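Local coordinates for AlyGC (Glaciecola chathamensis, PDB 5GKD), which is a family 6 polysaccharide lyase that probably cleaves alginate, a marine polysaccharide, at a site that holds a calcium ion, at residues L177-G181 and D630-F634; V213-K219 and G235-H241. One frame throughout, in Å; residues are numbered along the deposited sequence.

Both interactions lie about the calcium site of the N-terminal parallel beta-helix, their centres about 13 Å apart. Along the chain the order is 177-181, 213-219, 235-241, then 630-634, so interaction 2 is local and interaction 1 spans nearly 450 residues. Interaction 2 pairs the neighbouring parallel strands 214-219 and 236-241. The loop of 177-181 leads into strand 185-188, which borders strand 214-219 on its other side. Interaction 1 brings in a loop from the C-terminal beta-helix. The contacts meet directly, with Ser632 O 3.0 Å from Val213 N, a probable hydrogen bond. Asn180 and Glu214 share the calcium, so the second beta-helix reaches the edge of this site.

Interaction 1: residues L177-G181 and D630-F634; sequences LGSNG and DESTF. With PO4 (phosphate ion), chain H.
Asn180 meets Asp630 and Ser632 where a loop of the N-terminal beta-helix touches a loop of the C-terminal one. The contact is small and buried. Polar groups make up its calcium side. Ser632 OG sits over the face of the Asn180 amide, 3.0 Å from Asn180 CG, so neither end of the amide is well placed to bond it. The hydroxyl instead donates to Asp630 OD1 at 2.7 Å. The backbone N of Ser632 binds the other oxygen, Asp630 OD2, from above the carboxylate plane, which makes an Asx turn. Two bonds thus fix this carboxylate, and its OD1 lies 3.2 Å from Asn180 CB.

Apolar packing is slight. The methyl CG2 of Thr633 rests on the backbone of Ser179, 3.7 Å from its C atom. Ser179 OG turns to its own loop and donates to Asn180 O.

Metal binding concerns Asn180 alone of this contact. Its CG is anti to the backbone N (chi1 -159°), and the amide reaches the calcium ion. As modelled, Asn180 ND2 is the amide atom nearest the metal. An oxygen would be expected there, so the assignment of the amide ends is doubtful, as is the weak bond from ND2 to phosphate O2.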
ATOM      1  N   LEU A 177      -4.508   9.491 -15.942  1.00 21.03           N
ATOM      2  CA  LEU A 177      -3.874   8.349 -15.299  1.00 17.47           C
ATOM      3  C   LEU A 177      -3.039   8.789 -14.107  1.00 19.97           C
ATOM      4  O   LEU A 177      -3.096   8.176 -13.038  1.00 19.83           O
ATOM      5  CB  LEU A 177      -2.993   7.616 -16.306  1.00 16.72           C
ATOM      6  CG  LEU A 177      -2.580   6.153 -16.138  1.00 22.94           C
ATOM      7  CD1 LEU A 177      -1.158   5.917 -16.638  1.00 18.33           C
ATOM      8  CD2 LEU A 177      -2.798   5.571 -14.774  1.00 20.42           C
ATOM      9  N   GLY A 178      -2.242   9.831 -14.283  1.00 17.12           N
ATOM     10  CA  GLY A 178      -1.299  10.233 -13.268  1.00 20.48           C
ATOM     11  C   GLY A 178       0.114   9.749 -13.490  1.00 21.68           C
ATOM     12  O   GLY A 178       0.906   9.753 -12.541  1.00 21.62           O
ATOM     13  N   SER A 179       0.447   9.334 -14.699  1.00 22.25           N
ATOM     14  CA  SER A 179       1.792   8.947 -15.098  1.00 20.45           C
ATOM     15  C   SER A 179       1.772   8.726 -16.601  1.00 18.81           C
ATOM     16  O   SER A 179       0.731   8.860 -17.252  1.00 19.79           O
ATOM     17  CB  SER A 179       2.275   7.686 -14.383  1.00 24.43           C
ATOM     18  OG  SER A 179       1.879   6.523 -15.073  1.00 23.07           O
ATOM     19  N   ASN A 180       2.926   8.368 -17.144  1.00 19.74           N
ATOM     20  CA  ASN A 180       2.973   7.873 -18.508  1.00 20.89           C
ATOM     21  C   ASN A 180       2.206   6.554 -18.623  1.00 19.35           C
ATOM     22  O   ASN A 180       1.964   5.854 -17.643  1.00 21.35           O
ATOM     23  CB  ASN A 180       4.421   7.692 -18.963  1.00 19.39           C
ATOM     24  CG  ASN A 180       4.562   7.683 -20.487  1.00 22.32           C
ATOM     25  OD1 ASN A 180       5.601   7.308 -21.020  1.00 22.53           O
ATOM     26  ND2 ASN A 180       3.529   8.107 -21.177  1.00 15.53           N
ATOM     27  N   GLY A 181       1.786   6.239 -19.840  1.00 18.74           N
ATOM     28  CA  GLY A 181       1.098   4.997 -20.123  1.00 19.85           C
ATOM     29  C   GLY A 181      -0.410   5.067 -20.187  1.00 19.69           C
ATOM     30  O   GLY A 181      -1.059   4.038 -19.986  1.00 20.30           O
ATOM     31  N   ASP A 630      10.001  11.661 -16.449  1.00 20.67           N
ATOM     32  CA  ASP A 630       8.905  11.572 -17.406  1.00 25.71           C
ATOM     33  C   ASP A 630       8.440  12.953 -17.853  1.00 20.51           C
ATOM     34  O   ASP A 630       8.338  13.891 -17.060  1.00 21.83           O
ATOM     35  CB  ASP A 630       7.732  10.803 -16.807  1.00 22.68           C
ATOM     36  CG  ASP A 630       6.547  10.745 -17.740  1.00 22.74           C
ATOM     37  OD1 ASP A 630       6.627   9.980 -18.714  1.00 22.11           O
ATOM     38  OD2 ASP A 630       5.539  11.458 -17.505  1.00 19.62           O
ATOM     39  N   GLU A 631       8.132  13.063 -19.126  1.00 19.93           N
ATOM     40  CA  GLU A 631       7.562  14.280 -19.686  1.00 23.10           C
ATOM     41  C   GLU A 631       6.223  13.997 -20.356  1.00 21.92           C
ATOM     42  O   GLU A 631       5.870  14.608 -21.361  1.00 22.47           O
ATOM     43  CB  GLU A 631       8.535  14.932 -20.665  1.00 20.39           C
ATOM     44  CG  GLU A 631       9.873  15.304 -20.043  1.00 21.44           C
ATOM     45  CD  GLU A 631      10.875  15.807 -21.071  1.00 24.80           C
ATOM     46  OE1 GLU A 631      11.600  14.967 -21.645  1.00 27.90           O
ATOM     47  OE2 GLU A 631      10.928  17.038 -21.302  1.00 24.41           O
ATOM     48  N   SER A 632       5.445  13.087 -19.785  1.00 20.01           N
ATOM     49  CA  SER A 632       4.200  12.660 -20.394  1.00 21.00           C
ATOM     50  C   SER A 632       2.958  13.255 -19.762  1.00 18.81           C
ATOM     51  O   SER A 632       1.851  12.889 -20.175  1.00 24.42           O
ATOM     52  CB  SER A 632       4.102  11.140 -20.346  1.00 18.88           C
ATOM     53  OG  SER A 632       5.217  10.563 -20.971  1.00 20.00           O
ATOM     54  N   THR A 633       3.099  14.143 -18.780  1.00 21.03           N
ATOM     55  CA  THR A 633       1.975  14.619 -17.976  1.00 19.60           C
ATOM     56  C   THR A 633       2.074  16.132 -17.801  1.00 22.43           C
ATOM     57  O   THR A 633       3.051  16.763 -18.203  1.00 23.14           O
ATOM     58  CB  THR A 633       1.938  13.920 -16.606  1.00 20.59           C
ATOM     59  OG1 THR A 633       3.169  14.161 -15.918  1.00 20.77           O
ATOM     60  CG2 THR A 633       1.763  12.424 -16.769  1.00 18.63           C
ATOM     61  N   PHE A 634       1.057  16.717 -17.170  1.00 21.57           N
ATOM     62  CA  PHE A 634       0.993  18.156 -16.999  1.00 21.28           C
ATOM     63  C   PHE A 634       0.997  18.598 -15.547  1.00 21.05           C
ATOM     64  O   PHE A 634       1.196  19.789 -15.283  1.00 21.53           O
ATOM     65  CB  PHE A 634      -0.264  18.718 -17.687  1.00 21.55           C
ATOM     66  CG  PHE A 634      -0.435  18.265 -19.104  1.00 22.57           C
ATOM     67  CD1 PHE A 634       0.579  18.437 -20.028  1.00 21.48           C
ATOM     68  CD2 PHE A 634      -1.603  17.637 -19.510  1.00 24.66           C
ATOM     69  CE1 PHE A 634       0.426  18.028 -21.337  1.00 21.42           C
ATOM     70  CE2 PHE A 634      -1.757  17.214 -20.825  1.00 27.19           C
ATOM     71  CZ  PHE A 634      -0.739  17.417 -21.740  1.00 22.89           C
TER
HETATM   72  P   PO4 H 804       6.187   7.387 -24.914  1.00 22.26           P
HETATM   73  O1  PO4 H 804       5.435   7.559 -26.206  1.00 23.75           O
HETATM   74  O2  PO4 H 804       5.179   7.106 -23.871  1.00 20.24           O
HETATM   75  O3  PO4 H 804       6.991   8.676 -24.600  1.00 27.41           O
HETATM   76  O4  PO4 H 804       6.995   6.119 -25.061  1.00 17.43           O

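Interaction 2: residues V213-K219 and G235-H241; sequences VEIISNK and GTLTLRH. With CA (calcium ion), chain E; PO4 (phosphate ion), chain H; CO3 (carbonate ion), chain J.
Thr236 and Val213 join at the tight end of this parallel strand pair. Val213 O accepts from Thr236 OG1 at 2.8 Å and, more weakly, from the backbone N of Thr236. Thr236 O takes two donors in its carbonyl plane, Ile215 N at 2.7 Å and Ile216 N at 3.3 Å. This double grip marks a beta bulge, where the register shifts by one residue. Ile215 CD1 packs against the backbone of Gly235, 3.4 Å from its C atom. Regular pairing follows, with straight bonds from Thr238 N to Ile216 O and from Asn218 N to Thr238 O (170°). On the face of Ile216 and Leu237, these two side chains pack against each other, together with Phe230 and Ile225.

Towards Lys219 and His241 the pairing is looser. Asn218 O accepts from His241 N and weakly from Arg240 N. Lys219 and Arg240, both partly exposed, run side by side towards bound anions. Lys219 NZ donates to phosphate O4 at 2.8 Å. Arg240 bends at chi2 (67°), and its NE faces phosphate O3 and carbonate O3. Those two oxygens are modelled only 1.3 Å apart, so the ions probably replace one another. Tyr303 makes a cation-pi contact with Arg240, and Arg302 O binds NH2.

On the other face, the extended Glu214 chain crosses Thr238 at about a right angle. Glu214 OE1 binds calcium at 2.4 Å, while OE2 accepts from Ser217 OG. Glu183, Glu212 and Asn180 complete the protein ligands, from loops beside strands 185-188 and 214-219 of a pectate lyase-like parallel beta-helix.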
ATOM      1  N   VAL A 213      -0.433  12.894 -22.196  1.00 17.40           N
ATOM      2  CA  VAL A 213      -0.169  13.824 -23.292  1.00 16.61           C
ATOM      3  C   VAL A 213      -0.445  13.193 -24.657  1.00 18.94           C
ATOM      4  O   VAL A 213      -0.820  13.893 -25.604  1.00 20.50           O
ATOM      5  CB  VAL A 213       1.269  14.366 -23.209  1.00 18.14           C
ATOM      6  CG1 VAL A 213       2.275  13.303 -23.605  1.00 16.17           C
ATOM      7  CG2 VAL A 213       1.399  15.617 -24.087  1.00 21.49           C
ATOM      8  N   GLU A 214      -0.266  11.884 -24.801  1.00 17.69           N
ATOM      9  CA  GLU A 214      -0.511  11.225 -26.077  1.00 16.73           C
ATOM     10  C   GLU A 214      -1.890  10.587 -26.053  1.00 16.94           C
ATOM     11  O   GLU A 214      -2.112   9.620 -25.326  1.00 17.96           O
ATOM     12  CB  GLU A 214       0.548  10.175 -26.377  1.00 17.80           C
ATOM     13  CG  GLU A 214       1.964  10.697 -26.534  1.00 18.61           C
ATOM     14  CD  GLU A 214       2.908   9.568 -26.861  1.00 19.22           C
ATOM     15  OE1 GLU A 214       3.128   8.723 -25.984  1.00 20.15           O
ATOM     16  OE2 GLU A 214       3.398   9.500 -28.000  1.00 17.64           O
ATOM     17  N   ILE A 215      -2.816  11.149 -26.826  1.00 17.87           N
ATOM     18  CA  ILE A 215      -4.055  10.454 -27.152  1.00 16.52           C
ATOM     19  C   ILE A 215      -3.760   9.295 -28.092  1.00 17.47           C
ATOM     20  O   ILE A 215      -4.085   8.138 -27.806  1.00 19.32           O
ATOM     21  CB  ILE A 215      -5.075  11.419 -27.789  1.00 18.35           C
ATOM     22  CG1 ILE A 215      -5.432  12.580 -26.867  1.00 16.67           C
ATOM     23  CG2 ILE A 215      -6.342  10.685 -28.235  1.00 15.34           C
ATOM     24  CD1 ILE A 215      -6.063  13.716 -27.660  1.00 16.44           C
ATOM     25  N   ILE A 216      -3.177   9.608 -29.244  1.00 16.36           N
ATOM     26  CA  ILE A 216      -2.636   8.640 -30.190  1.00 18.38           C
ATOM     27  C   ILE A 216      -1.119   8.735 -30.146  1.00 17.13           C
ATOM     28  O   ILE A 216      -0.562   9.834 -30.202  1.00 16.85           O
ATOM     29  CB  ILE A 216      -3.137   8.902 -31.622  1.00 14.08           C
ATOM     30  CG1 ILE A 216      -4.662   8.784 -31.691  1.00 15.39           C
ATOM     31  CG2 ILE A 216      -2.436   7.975 -32.584  1.00 16.89           C
ATOM     32  CD1 ILE A 216      -5.245   9.041 -33.064  1.00 14.46           C
ATOM     33  N   SER A 217      -0.455   7.595 -30.055  1.00 17.78           N
ATOM     34  CA  SER A 217       1.001   7.518 -30.018  1.00 18.68           C
ATOM     35  C   SER A 217       1.416   6.690 -31.225  1.00 20.71           C
ATOM     36  O   SER A 217       1.339   5.459 -31.185  1.00 17.90           O
ATOM     37  CB  SER A 217       1.480   6.895 -28.707  1.00 19.55           C
ATOM     38  OG  SER A 217       2.900   6.899 -28.580  1.00 18.86           O
ATOM     39  N   ASN A 218       1.800   7.348 -32.321  1.00 20.74           N
ATOM     40  CA  ASN A 218       2.245   6.611 -33.495  1.00 19.97           C
ATOM     41  C   ASN A 218       3.709   6.224 -33.325  1.00 22.56           C
ATOM     42  O   ASN A 218       4.553   7.082 -33.062  1.00 23.86           O
ATOM     43  CB  ASN A 218       2.052   7.423 -34.772  1.00 18.06           C
ATOM     44  CG  ASN A 218       2.205   6.576 -36.005  1.00 19.69           C
ATOM     45  OD1 ASN A 218       1.310   5.804 -36.350  1.00 19.50           O
ATOM     46  ND2 ASN A 218       3.355   6.683 -36.660  1.00 20.47           N
ATOM     47  N   LYS A 219       4.005   4.931 -33.459  1.00 18.89           N
ATOM     48  CA  LYS A 219       5.334   4.381 -33.179  1.00 19.17           C
ATOM     49  C   LYS A 219       5.705   3.342 -34.228  1.00 20.50           C
ATOM     50  O   LYS A 219       6.147   2.237 -33.915  1.00 20.60           O
ATOM     51  CB  LYS A 219       5.405   3.757 -31.785  1.00 21.53           C
ATOM     52  CG  LYS A 219       5.437   4.751 -30.613  1.00 19.93           C
ATOM     53  CD  LYS A 219       5.637   4.006 -29.283  1.00 20.51           C
ATOM     54  CE  LYS A 219       5.802   4.948 -28.099  1.00 17.92           C
ATOM     55  NZ  LYS A 219       5.757   4.235 -26.793  1.00 20.92           N
ATOM     56  N   GLY A 235      -4.853  16.071 -24.489  1.00 21.77           N
ATOM     57  CA  GLY A 235      -3.684  15.410 -25.034  1.00 19.05           C
ATOM     58  C   GLY A 235      -3.539  15.745 -26.499  1.00 20.39           C
ATOM     59  O   GLY A 235      -4.126  16.715 -26.986  1.00 18.90           O
ATOM     60  N   THR A 236      -2.774  14.909 -27.203  1.00 18.31           N
ATOM     61  CA  THR A 236      -2.317  15.192 -28.551  1.00 17.01           C
ATOM     62  C   THR A 236      -2.384  13.938 -29.411  1.00 17.83           C
ATOM     63  O   THR A 236      -2.498  12.814 -28.916  1.00 18.87           O
ATOM     64  CB  THR A 236      -0.865  15.703 -28.572  1.00 20.74           C
ATOM     65  OG1 THR A 236       0.031  14.638 -28.216  1.00 18.25           O
ATOM     66  CG2 THR A 236      -0.672  16.848 -27.596  1.00 17.09           C
ATOM     67  N   LEU A 237      -2.302  14.157 -30.720  1.00 16.78           N
ATOM     68  CA  LEU A 237      -1.921  13.138 -31.689  1.00 16.95           C
ATOM     69  C   LEU A 237      -0.418  13.263 -31.894  1.00 18.32           C
ATOM     70  O   LEU A 237       0.039  14.194 -32.554  1.00 20.84           O
ATOM     71  CB  LEU A 237      -2.678  13.346 -32.994  1.00 15.73           C
ATOM     72  CG  LEU A 237      -2.653  12.302 -34.106  1.00 18.38           C
ATOM     73  CD1 LEU A 237      -3.640  12.704 -35.217  1.00 19.43           C
ATOM     74  CD2 LEU A 237      -1.279  12.064 -34.668  1.00 17.52           C
ATOM     75  N   THR A 238       0.351  12.334 -31.348  1.00 18.03           N
ATOM     76  CA  THR A 238       1.801  12.430 -31.381  1.00 16.52           C
ATOM     77  C   THR A 238       2.366  11.432 -32.386  1.00 19.97           C
ATOM     78  O   THR A 238       2.059  10.236 -32.335  1.00 16.71           O
ATOM     79  CB  THR A 238       2.411  12.195 -30.004  1.00 17.16           C
ATOM     80  OG1 THR A 238       2.145  13.325 -29.155  1.00 18.15           O
ATOM     81  CG2 THR A 238       3.924  12.002 -30.125  1.00 16.28           C
ATOM     82  N   LEU A 239       3.163  11.948 -33.314  1.00 19.43           N
ATOM     83  CA  LEU A 239       4.010  11.157 -34.202  1.00 19.99           C
ATOM     84  C   LEU A 239       5.297  10.867 -33.431  1.00 19.33           C
ATOM     85  O   LEU A 239       6.315  11.545 -33.572  1.00 18.73           O
ATOM     86  CB  LEU A 239       4.262  11.920 -35.497  1.00 19.28           C
ATOM     87  CG  LEU A 239       3.407  11.648 -36.739  1.00 22.63           C
ATOM     88  CD1 LEU A 239       2.082  10.977 -36.438  1.00 19.84           C
ATOM     89  CD2 LEU A 239       3.217  12.889 -37.618  1.00 19.85           C
ATOM     90  N   ARG A 240       5.234   9.824 -32.592  1.00 21.01           N
ATOM     91  CA  ARG A 240       6.209   9.605 -31.524  1.00 17.18           C
ATOM     92  C   ARG A 240       7.508   8.982 -32.028  1.00 20.71           C
ATOM     93  O   ARG A 240       8.597   9.490 -31.739  1.00 20.66           O
ATOM     94  CB  ARG A 240       5.593   8.709 -30.447  1.00 17.73           C
ATOM     95  CG  ARG A 240       6.503   8.472 -29.275  1.00 17.07           C
ATOM     96  CD  ARG A 240       6.738   9.762 -28.485  1.00 20.86           C
ATOM     97  NE  ARG A 240       7.784   9.584 -27.488  1.00 23.29           N
ATOM     98  CZ  ARG A 240       9.087   9.675 -27.744  1.00 21.31           C
ATOM     99  NH1 ARG A 240       9.510   9.968 -28.965  1.00 19.05           N
ATOM    100  NH2 ARG A 240       9.965   9.470 -26.767  1.00 19.50           N
ATOM    101  N   HIS A 241       7.408   7.840 -32.718  1.00 19.07           N
ATOM    102  CA  HIS A 241       8.540   7.168 -33.329  1.00 19.35           C
ATOM    103  C   HIS A 241       8.120   6.705 -34.714  1.00 19.12           C
ATOM    104  O   HIS A 241       6.938   6.478 -34.969  1.00 23.55           O
ATOM    105  CB  HIS A 241       9.032   5.918 -32.547  1.00 18.57           C
ATOM    106  CG  HIS A 241       9.470   6.180 -31.140  1.00 20.48           C
ATOM    107  ND1 HIS A 241      10.422   7.123 -30.807  1.00 22.56           N
ATOM    108  CD2 HIS A 241       9.110   5.583 -29.979  1.00 17.59           C
ATOM    109  CE1 HIS A 241      10.618   7.103 -29.502  1.00 20.89           C
ATOM    110  NE2 HIS A 241       9.830   6.181 -28.975  1.00 20.39           N
TER
HETATM  111 CA    CA E 801       2.985   8.229 -23.596  1.00 22.16          CA
HETATM  112  P   PO4 H 804       6.187   7.387 -24.914  1.00 22.26           P
HETATM  113  O1  PO4 H 804       5.435   7.559 -26.206  1.00 23.75           O
HETATM  114  O2  PO4 H 804       5.179   7.106 -23.871  1.00 20.24           O
HETATM  115  O3  PO4 H 804       6.991   8.676 -24.600  1.00 27.41           O
HETATM  116  O4  PO4 H 804       6.995   6.119 -25.061  1.00 17.43           O
HETATM  117  C   CO3 J 806       6.825  11.190 -24.944  1.00 25.86           C
HETATM  118  O1  CO3 J 806       5.652  11.436 -25.456  1.00 22.97           O
HETATM  119  O2  CO3 J 806       7.583  12.244 -24.902  1.00 23.37           O
HETATM  120  O3  CO3 J 806       7.179   9.945 -24.538  1.00 38.99           O
HETATM  121  O   HOH W   1       5.561   8.675 -35.683  1.00 18.66           O
HETATM  122  O   HOH W   2       4.459  10.217 -23.305  1.00 20.52           O